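Chorismate mutase and shikimate 5-dehydrogenase fusion protein (Clostridium acetobutylicum, PDB 3FBT) probably catalyses the reversible NADPH-linked reduction of 3-dehydroshikimate to shikimate, here as the dehydrogenase part of a natural fusion with chorismate mutase. Local coordinates at residues 126-131 against 197-202; 136-141 against 149-154; 31-36 against 250-255. One frame throughout, in Å; residues are numbered along the deposited sequence.

Contact 1. Residues 126-131 against 197-202; sequences VVLGSG and SPVDKE. With SO4 (sulfate ion), chain E.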
loop_
_atom_site.group_PDB
_atom_site.type_symbol
_atom_site.label_atom_id
_atom_site.label_comp_id
_atom_site.label_asym_id
_atom_site.label_seq_id
_atom_site.Cartn_x
_atom_site.Cartn_y
_atom_site.Cartn_z
ATOM N N VAL A 126 35.633 -8.778 18.327
ATOM C CA VAL A 126 36.177 -8.091 17.190
ATOM C C VAL A 126 35.174 -7.848 16.072
ATOM O O VAL A 126 34.646 -8.771 15.483
ATOM C CB VAL A 126 37.454 -8.846 16.645
ATOM C CG1 VAL A 126 37.902 -8.222 15.346
ATOM C CG2 VAL A 126 38.561 -8.719 17.710
ATOM N N VAL A 127 34.941 -6.602 15.752
ATOM C CA VAL A 127 34.013 -6.276 14.656
ATOM C C VAL A 127 34.708 -5.843 13.375
ATOM O O VAL A 127 35.543 -4.901 13.377
ATOM C CB VAL A 127 33.031 -5.141 15.087
ATOM C CG1 VAL A 127 31.979 -4.863 13.982
ATOM C CG2 VAL A 127 32.388 -5.435 16.387
ATOM N N LEU A 128 34.335 -6.479 12.263
ATOM C CA LEU A 128 34.896 -6.117 10.977
ATOM C C LEU A 128 34.012 -5.160 10.196
ATOM O O LEU A 128 32.844 -5.481 9.910
ATOM C CB LEU A 128 35.150 -7.341 10.110
ATOM C CG LEU A 128 35.815 -8.502 10.860
ATOM C CD1 LEU A 128 35.903 -9.664 9.864
ATOM C CD2 LEU A 128 37.117 -8.103 11.413
ATOM N N GLY A 129 34.579 -4.009 9.832
ATOM C CA GLY A 129 33.851 -2.894 9.210
ATOM C C GLY A 129 33.120 -1.930 10.143
ATOM O O GLY A 129 32.744 -2.252 11.268
ATOM N N SER A 130 32.879 -0.725 9.643
ATOM C CA SER A 130 32.213 0.320 10.414
ATOM C C SER A 130 30.869 0.780 9.908
ATOM O O SER A 130 30.287 1.670 10.512
ATOM C CB SER A 130 33.105 1.546 10.429
ATOM O OG SER A 130 33.300 1.947 9.092
ATOM N N GLY A 131 30.405 0.249 8.781
ATOM C CA GLY A 131 29.056 0.497 8.284
ATOM C C GLY A 131 28.089 -0.688 8.354
ATOM O O GLY A 131 28.235 -1.631 9.151
ATOM N N SER A 197 36.807 -12.623 1.318
ATOM C CA SER A 197 36.630 -12.630 2.715
ATOM C C SER A 197 37.171 -11.306 3.217
ATOM O O SER A 197 38.120 -10.787 2.646
ATOM C CB SER A 197 37.403 -13.776 3.255
ATOM O OG SER A 197 37.205 -13.881 4.608
ATOM N N PRO A 198 36.590 -10.743 4.293
ATOM C CA PRO A 198 37.319 -9.608 4.847
ATOM C C PRO A 198 38.687 -9.971 5.497
ATOM O O PRO A 198 39.531 -9.104 5.577
ATOM C CB PRO A 198 36.358 -9.052 5.924
ATOM C CG PRO A 198 35.575 -10.269 6.354
ATOM C CD PRO A 198 35.388 -11.064 5.078
ATOM N N VAL A 199 38.879 -11.187 6.025
ATOM C CA VAL A 199 40.173 -11.544 6.665
ATOM C C VAL A 199 40.725 -12.908 6.211
ATOM O O VAL A 199 40.007 -13.712 5.583
ATOM C CB VAL A 199 40.094 -11.490 8.228
ATOM C CG1 VAL A 199 39.706 -10.097 8.731
ATOM C CG2 VAL A 199 39.106 -12.429 8.726
ATOM N N ASP A 200 42.007 -13.185 6.494
ATOM C CA ASP A 200 42.557 -14.500 6.113
ATOM C C ASP A 200 42.120 -15.552 7.122
ATOM O O ASP A 200 41.767 -15.220 8.261
ATOM C CB ASP A 200 44.091 -14.503 6.054
ATOM C CG ASP A 200 44.658 -13.535 5.024
ATOM O OD1 ASP A 200 44.316 -13.681 3.826
ATOM O OD2 ASP A 200 45.462 -12.626 5.416
ATOM N N LYS A 201 42.160 -16.816 6.709
ATOM C CA LYS A 201 41.758 -17.953 7.584
ATOM C C LYS A 201 42.596 -18.076 8.828
ATOM O O LYS A 201 42.143 -18.476 9.915
ATOM C CB LYS A 201 41.889 -19.270 6.840
ATOM C CG LYS A 201 41.643 -20.442 7.767
ATOM C CD LYS A 201 41.523 -21.732 7.010
ATOM C CE LYS A 201 41.566 -22.898 7.994
ATOM N NZ LYS A 201 42.971 -23.234 8.467
ATOM N N GLU A 202 43.859 -17.735 8.668
ATOM C CA GLU A 202 44.774 -17.632 9.813
ATOM C C GLU A 202 44.271 -16.621 10.812
ATOM O O GLU A 202 44.597 -16.677 12.019
ATOM C CB GLU A 202 46.127 -17.181 9.261
ATOM C CG GLU A 202 45.893 -16.474 7.943
ATOM C CD GLU A 202 47.112 -15.862 7.399
ATOM O OE1 GLU A 202 48.200 -16.416 7.683
ATOM O OE2 GLU A 202 46.990 -14.826 6.688
HETATM S S SO4 E . 35.468 0.158 6.689
HETATM O O1 SO4 E . 36.643 -0.742 6.517
HETATM O O2 SO4 E . 35.528 0.879 5.415
HETATM O O3 SO4 E . 34.188 -0.573 6.727
HETATM O O4 SO4 E . 35.481 1.012 7.866
#
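Leu128, at the end of strand 124-128, faces Pro198 and Val199 in the loop leading into helix 201-204, with the CA atoms of Leu128 and Pro198 7.5 Å apart. The meeting is small and apolar; on the leucine side one methyl, CD1, makes both contacts. With chi1 at -45° and CD1 extended beyond it, the leucine side chain lies beside its own backbone N and reaches outward; CD1 stops 3.6 Å from CG of Pro198, at the flexing corner of the proline ring. The two side chains cross at about a right angle. The same Leu128 CD1 also touches CG1 of Val199 at 4.0 Å, so proline and valine share one methyl. The loop has its own brace: OG of Ser197 donates to O of Val199 at 3.0 Å, in the carbonyl plane and on a lone pair.

Past Leu128 the chain turns away into the glycine-rich loop, and Gly129, with positive phi, leads to Ser130. There a sulfate ion, probably from the crystallisation liquor, is held by Ser130 N to its O3 (3.2 Å) and by Ser130 OG to its O4 (2.7 Å). Gly129, Ser130 and Gly131 are predicted to bind NADP(+), consistent with a Rossmann-type loop receiving an anionic part of the cofactor.

Around the apolar cluster, Ile182 of strand 181-184 touches both Leu128 and Val199, Asn184 of that strand touches Leu128 and Pro198, and Tyr171 packs on Leu128 and Val199. Residues 197-202 thus pack against strand 181-184 and helix 171-174, while Ser197 touches Phe222 and Tyr225 of helix 221-228.

Contact 2. Residues 136-141 against 149-154; sequences AVLQYL and IYVVTR. With SO4 (sulfate ion), chain E.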
loop_
_atom_site.group_PDB
_atom_site.type_symbol
_atom_site.label_atom_id
_atom_site.label_comp_id
_atom_site.label_asym_id
_atom_site.label_seq_id
_atom_site.Cartn_x
_atom_site.Cartn_y
_atom_site.Cartn_z
ATOM N N ALA A 136 24.633 -0.934 15.478
ATOM C CA ALA A 136 23.765 -1.673 16.408
ATOM C C ALA A 136 24.521 -2.824 17.067
ATOM O O ALA A 136 24.331 -3.080 18.203
ATOM C CB ALA A 136 22.519 -2.187 15.698
ATOM N N VAL A 137 25.375 -3.507 16.347
ATOM C CA VAL A 137 26.214 -4.613 16.899
ATOM C C VAL A 137 27.151 -4.061 18.030
ATOM O O VAL A 137 27.277 -4.672 19.090
ATOM C CB VAL A 137 27.024 -5.218 15.737
ATOM C CG1 VAL A 137 28.224 -6.091 16.171
ATOM C CG2 VAL A 137 26.144 -5.967 14.791
ATOM N N LEU A 138 27.783 -2.893 17.822
ATOM C CA LEU A 138 28.699 -2.293 18.819
ATOM C C LEU A 138 27.929 -1.838 20.062
ATOM O O LEU A 138 28.389 -2.033 21.186
ATOM C CB LEU A 138 29.448 -1.084 18.224
ATOM C CG LEU A 138 30.429 -1.406 17.085
ATOM C CD1 LEU A 138 30.846 -0.171 16.255
ATOM C CD2 LEU A 138 31.695 -2.199 17.595
ATOM N N GLN A 139 26.741 -1.257 19.897
ATOM C CA GLN A 139 25.940 -0.938 21.080
ATOM C C GLN A 139 25.591 -2.208 21.856
ATOM O O GLN A 139 25.677 -2.230 23.095
ATOM C CB GLN A 139 24.659 -0.196 20.723
ATOM C CG GLN A 139 23.942 0.257 21.921
ATOM C CD GLN A 139 24.740 1.325 22.611
ATOM O OE1 GLN A 139 25.428 2.112 21.957
ATOM N NE2 GLN A 139 24.671 1.358 23.948
ATOM N N TYR A 140 25.174 -3.259 21.138
ATOM C CA TYR A 140 24.856 -4.504 21.827
ATOM C C TYR A 140 26.046 -5.100 22.615
ATOM O O TYR A 140 25.866 -5.441 23.780
ATOM C CB TYR A 140 24.325 -5.524 20.852
ATOM C CG TYR A 140 23.870 -6.803 21.493
ATOM C CD1 TYR A 140 22.532 -6.965 21.953
ATOM C CD2 TYR A 140 24.741 -7.849 21.635
ATOM C CE1 TYR A 140 22.111 -8.152 22.573
ATOM C CE2 TYR A 140 24.341 -9.046 22.265
ATOM C CZ TYR A 140 23.049 -9.206 22.705
ATOM O OH TYR A 140 22.732 -10.427 23.254
ATOM N N LEU A 141 27.230 -5.221 21.989
ATOM C CA LEU A 141 28.409 -5.810 22.635
ATOM C C LEU A 141 28.776 -5.095 23.935
ATOM O O LEU A 141 29.107 -5.710 24.962
ATOM C CB LEU A 141 29.628 -5.780 21.730
ATOM C CG LEU A 141 29.564 -6.467 20.382
ATOM C CD1 LEU A 141 30.811 -6.097 19.552
ATOM C CD2 LEU A 141 29.365 -7.991 20.555
ATOM N N ILE A 149 36.353 -4.642 22.921
ATOM C CA ILE A 149 35.699 -4.523 21.613
ATOM C C ILE A 149 36.659 -3.864 20.626
ATOM O O ILE A 149 37.046 -2.748 20.814
ATOM C CB ILE A 149 34.419 -3.692 21.711
ATOM C CG1 ILE A 149 33.357 -4.476 22.491
ATOM C CG2 ILE A 149 33.868 -3.393 20.304
ATOM C CD1 ILE A 149 32.283 -3.579 23.180
ATOM N N TYR A 150 37.068 -4.574 19.602
ATOM C CA TYR A 150 37.829 -3.948 18.591
ATOM C C TYR A 150 36.923 -3.671 17.398
ATOM O O TYR A 150 36.115 -4.498 17.067
ATOM C CB TYR A 150 39.004 -4.851 18.166
ATOM C CG TYR A 150 40.052 -4.903 19.261
ATOM C CD1 TYR A 150 41.128 -4.008 19.268
ATOM C CD2 TYR A 150 39.943 -5.825 20.310
ATOM C CE1 TYR A 150 42.093 -4.047 20.301
ATOM C CE2 TYR A 150 40.882 -5.879 21.347
ATOM C CZ TYR A 150 41.956 -5.003 21.338
ATOM O OH TYR A 150 42.867 -5.063 22.368
ATOM N N VAL A 151 37.152 -2.545 16.730
ATOM C CA VAL A 151 36.523 -2.250 15.460
ATOM C C VAL A 151 37.596 -2.178 14.432
ATOM O O VAL A 151 38.539 -1.420 14.589
ATOM C CB VAL A 151 35.827 -0.894 15.547
ATOM C CG1 VAL A 151 35.243 -0.478 14.194
ATOM C CG2 VAL A 151 34.735 -0.929 16.703
ATOM N N VAL A 152 37.497 -2.983 13.385
ATOM C CA VAL A 152 38.573 -3.045 12.435
ATOM C C VAL A 152 38.132 -2.441 11.106
ATOM O O VAL A 152 37.132 -2.844 10.564
ATOM C CB VAL A 152 39.009 -4.489 12.143
ATOM C CG1 VAL A 152 40.347 -4.486 11.378
ATOM C CG2 VAL A 152 39.063 -5.347 13.464
ATOM N N THR A 153 38.921 -1.501 10.582
ATOM C CA THR A 153 38.517 -0.664 9.458
ATOM C C THR A 153 39.601 -0.541 8.349
ATOM O O THR A 153 40.828 -0.694 8.584
ATOM C CB THR A 153 38.184 0.786 10.000
ATOM O OG1 THR A 153 37.873 1.681 8.920
ATOM C CG2 THR A 153 39.367 1.350 10.705
ATOM N N ARG A 154 39.162 -0.174 7.166
ATOM C CA ARG A 154 40.129 0.153 6.109
ATOM C C ARG A 154 40.634 1.561 6.283
ATOM O O ARG A 154 41.638 1.942 5.697
ATOM C CB ARG A 154 39.488 0.012 4.757
ATOM C CG ARG A 154 39.534 -1.363 4.285
ATOM C CD ARG A 154 38.536 -1.535 3.208
ATOM N NE ARG A 154 37.343 -0.747 3.492
ATOM C CZ ARG A 154 36.430 -0.455 2.563
ATOM N NH1 ARG A 154 36.614 -0.887 1.311
ATOM N NH2 ARG A 154 35.349 0.250 2.867
HETATM S S SO4 E . 35.468 0.158 6.689
HETATM O O1 SO4 E . 36.643 -0.742 6.517
HETATM O O2 SO4 E . 35.528 0.879 5.415
HETATM O O3 SO4 E . 34.188 -0.573 6.727
HETATM O O4 SO4 E . 35.481 1.012 7.866
#
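Leu138 of helix 134-143 meets Val151 of strand 148-153 at about a right angle, its CD2 pressed to 3.4 Å from Val151 CG2, closer than carbon pairs usually come. The same leucine CD2 also reaches CG2 of Ile149, 3.7 Å away, on an oblique course. Its chi1 of -66° swings the branched end toward the strand although the CB leaves the helix at a slant. Leu141, one turn on, points at the strand directly: its CB lies 3.7 Å from CD1 of Ile149. While Ile149 CD1 lies against Leu141, its CG2 is nearest Leu138 and also reaches toward Leu141 CD1. Helix and strand run nearly antiparallel (166°) with axes 10.1 Å apart, as in the second half of a beta-alpha-beta crossover. Val127 packs on both leucines, and Phe166 touches Leu138 and Ile149.

Beyond the apolar part, Thr153 and Arg154 hold the sulfate. Thr153 OG1 donates to O4 at 2.7 Å, and Arg154 N to O1 at 2.7 Å. The arginine, bent at chi3, brings its guanidinium edge to O2, which lies in its plane, with NH2 at 2.6 Å; NE bonds O1 and, weakly, O2. Ser130 of the glycine-rich loop holds the same ion.

Between the segments the contact is apolar packing, all four side chains buried; Thr153 and Arg154 offer donors and positive charge to an anion, a pocket probably suited to the 2'-phosphate of NADP(H).

Contact 3. Residues 31-36 against 250-255; sequences VGIKGI and IWNDIS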
loop_
_atom_site.group_PDB
_atom_site.type_symbol
_atom_site.label_atom_id
_atom_site.label_comp_id
_atom_site.label_asym_id
_atom_site.label_seq_id
_atom_site.Cartn_x
_atom_site.Cartn_y
_atom_site.Cartn_z
ATOM N N VAL A 31 0.659 -15.299 11.913
ATOM C CA VAL A 31 -0.008 -14.635 13.019
ATOM C C VAL A 31 -1.403 -14.184 12.637
ATOM O O VAL A 31 -2.056 -13.507 13.442
ATOM C CB VAL A 31 0.774 -13.423 13.594
ATOM C CG1 VAL A 31 2.274 -13.667 13.583
ATOM C CG2 VAL A 31 0.412 -12.156 12.872
ATOM N N GLY A 32 -1.853 -14.526 11.424
ATOM C CA GLY A 32 -3.173 -14.066 10.914
ATOM C C GLY A 32 -3.329 -12.560 10.703
ATOM O O GLY A 32 -4.293 -11.955 11.143
ATOM N N ILE A 33 -2.411 -11.935 9.985
ATOM C CA ILE A 33 -2.537 -10.513 9.721
ATOM C C ILE A 33 -2.887 -10.421 8.230
ATOM O O ILE A 33 -2.254 -11.089 7.418
ATOM C CB ILE A 33 -1.177 -9.791 10.001
ATOM C CG1 ILE A 33 -0.909 -9.705 11.509
ATOM C CG2 ILE A 33 -1.145 -8.357 9.403
ATOM C CD1 ILE A 33 -0.316 -8.341 11.902
ATOM N N LYS A 34 -3.871 -9.610 7.854
ATOM C CA LYS A 34 -4.110 -9.369 6.399
ATOM C C LYS A 34 -3.257 -8.155 5.992
ATOM O O LYS A 34 -3.565 -7.045 6.389
ATOM C CB LYS A 34 -5.575 -9.047 6.104
ATOM C CG LYS A 34 -5.932 -9.264 4.598
ATOM C CD LYS A 34 -7.316 -8.685 4.225
ATOM C CE LYS A 34 -7.747 -7.584 5.233
ATOM N NZ LYS A 34 -9.163 -7.153 4.955
ATOM N N GLY A 35 -2.204 -8.364 5.209
ATOM C CA GLY A 35 -1.191 -7.357 5.033
ATOM C C GLY A 35 -0.377 -7.651 3.807
ATOM O O GLY A 35 -0.429 -8.772 3.260
ATOM N N ILE A 36 0.309 -6.623 3.324
ATOM C CA ILE A 36 1.333 -6.798 2.291
ATOM C C ILE A 36 2.588 -6.052 2.751
ATOM O O ILE A 36 2.492 -5.091 3.548
ATOM C CB ILE A 36 0.900 -6.112 0.964
ATOM C CG1 ILE A 36 0.827 -4.583 1.165
ATOM C CG2 ILE A 36 -0.452 -6.734 0.419
ATOM C CD1 ILE A 36 0.505 -3.763 -0.158
ATOM N N ILE A 250 6.397 -4.704 16.991
ATOM C CA ILE A 250 6.171 -3.332 17.339
ATOM C C ILE A 250 5.000 -2.688 16.539
ATOM O O ILE A 250 4.222 -1.875 17.078
ATOM C CB ILE A 250 7.459 -2.540 17.117
ATOM C CG1 ILE A 250 8.569 -2.916 18.161
ATOM C CG2 ILE A 250 7.147 -1.086 17.023
ATOM C CD1 ILE A 250 10.048 -2.641 17.596
ATOM N N TRP A 251 4.878 -3.032 15.249
ATOM C CA TRP A 251 3.810 -2.482 14.405
ATOM C C TRP A 251 2.406 -2.909 14.894
ATOM O O TRP A 251 1.499 -2.110 14.984
ATOM C CB TRP A 251 3.970 -2.892 12.899
ATOM C CG TRP A 251 5.238 -2.306 12.260
ATOM C CD1 TRP A 251 5.802 -1.126 12.531
ATOM C CD2 TRP A 251 6.029 -2.909 11.194
ATOM N NE1 TRP A 251 6.971 -0.969 11.722
ATOM C CE2 TRP A 251 7.105 -2.073 10.925
ATOM C CE3 TRP A 251 5.913 -4.098 10.474
ATOM C CZ2 TRP A 251 8.056 -2.366 9.928
ATOM C CZ3 TRP A 251 6.832 -4.397 9.530
ATOM C CH2 TRP A 251 7.907 -3.544 9.263
ATOM N N ASN A 252 2.257 -4.193 15.148
ATOM C CA ASN A 252 0.989 -4.742 15.444
ATOM C C ASN A 252 0.769 -4.990 16.922
ATOM O O ASN A 252 -0.229 -5.582 17.286
ATOM C CB ASN A 252 0.844 -6.013 14.662
ATOM C CG ASN A 252 1.041 -5.762 13.194
ATOM O OD1 ASN A 252 0.344 -4.926 12.615
ATOM N ND2 ASN A 252 2.058 -6.395 12.599
ATOM N N ASP A 253 1.675 -4.512 17.764
ATOM C CA ASP A 253 1.596 -4.713 19.226
ATOM C C ASP A 253 1.191 -6.112 19.557
ATOM O O ASP A 253 0.156 -6.314 20.236
ATOM C CB ASP A 253 0.611 -3.722 19.827
ATOM C CG ASP A 253 1.192 -2.316 19.861
ATOM O OD1 ASP A 253 2.330 -2.194 20.378
ATOM O OD2 ASP A 253 0.562 -1.342 19.359
ATOM N N ILE A 254 1.960 -7.082 19.040
ATOM C CA ILE A 254 1.764 -8.518 19.322
ATOM C C ILE A 254 3.099 -9.123 19.784
ATOM O O ILE A 254 4.115 -8.444 19.732
ATOM C CB ILE A 254 1.318 -9.298 18.040
ATOM C CG1 ILE A 254 2.253 -9.013 16.845
ATOM C CG2 ILE A 254 -0.135 -8.999 17.663
ATOM C CD1 ILE A 254 2.083 -10.028 15.660
ATOM N N SER A 255 3.127 -10.419 20.119
ATOM C CA SER A 255 4.369 -11.137 20.368
ATOM C C SER A 255 4.376 -12.316 19.483
ATOM O O SER A 255 3.380 -13.002 19.396
ATOM C CB SER A 255 4.448 -11.618 21.816
ATOM O OG SER A 255 4.146 -10.511 22.622
#
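Asn252, in the last turn of helix 237-252, and Ile33, in the loop before strand 35-41, approach from opposite directions, while Val31 meets Ile254. Asn252 CB comes within 3.8 Å of Ile33 CD1. Chi1 of -56° then carries CG beside the backbone N, and the isoleucine methyl sits almost squarely over the flat of the amide: CD1 is 3.2 Å from Asn252 CG. At the tips, Asn252 ND2 is 3.1 Å from that CD1 and OD1 3.6 Å, so the methyl leans to the nitrogen side. The packing is tight for a methyl on an amide, and chi2 of Ile33, -139°, lies some 40° from the extended form, which suggests local strain or an uncertain placement of CD1.

The amide finds its polar partners away from Ile33. OD1 is hydrogen-bonded to the hydroxyl of Tyr8, in strand 6-12, and ND2 makes a weak bond to Glu248 OE1 within its own helix.

A second, looser touch joins CG2 of Val31 to CD1 of Ile254 at 3.9 Å, the two side chains oblique to one another. Val31 stands just before the turn at Gly32 and Ile254 just after that at Asp253: Gly32 closes helix 19-31 in a Schellman motif, and Asp253, likewise with positive phi, forms a salt bridge to Lys93. Helix 237-252 also carries Gln243, predicted to bind shikimate, about 12 Å from Asn252 between side chains.

Across this partly exposed seam the segments themselves exchange only van der Waals contact; polar ties from this helix end run to Tyr8 of strand 6-12 and Lys93 of strand 91-94, in the substrate-binding domain.

Overall arrangement
Contacts 1 and 2 belong to the Rossmann-type nucleotide domain, and contact 3 to the substrate-binding side of the enzyme. The first two have centres about 11 Å apart and share the parallel sheet: strands 124-128 and 148-153 are neighbours, bonded between Val127 and both Tyr150 and Val152, and both contacts reach one sulfate. Contact 3 lies on the far side of the chain's centre, about 36 Å from contact 1 and about 32 Å from contact 2 between centres. Along the chain they are nested: contact 2 within the loop closed by contact 1, and both within that of contact 3, which brings helix 237-252 back from the cofactor domain to the N-terminal domain.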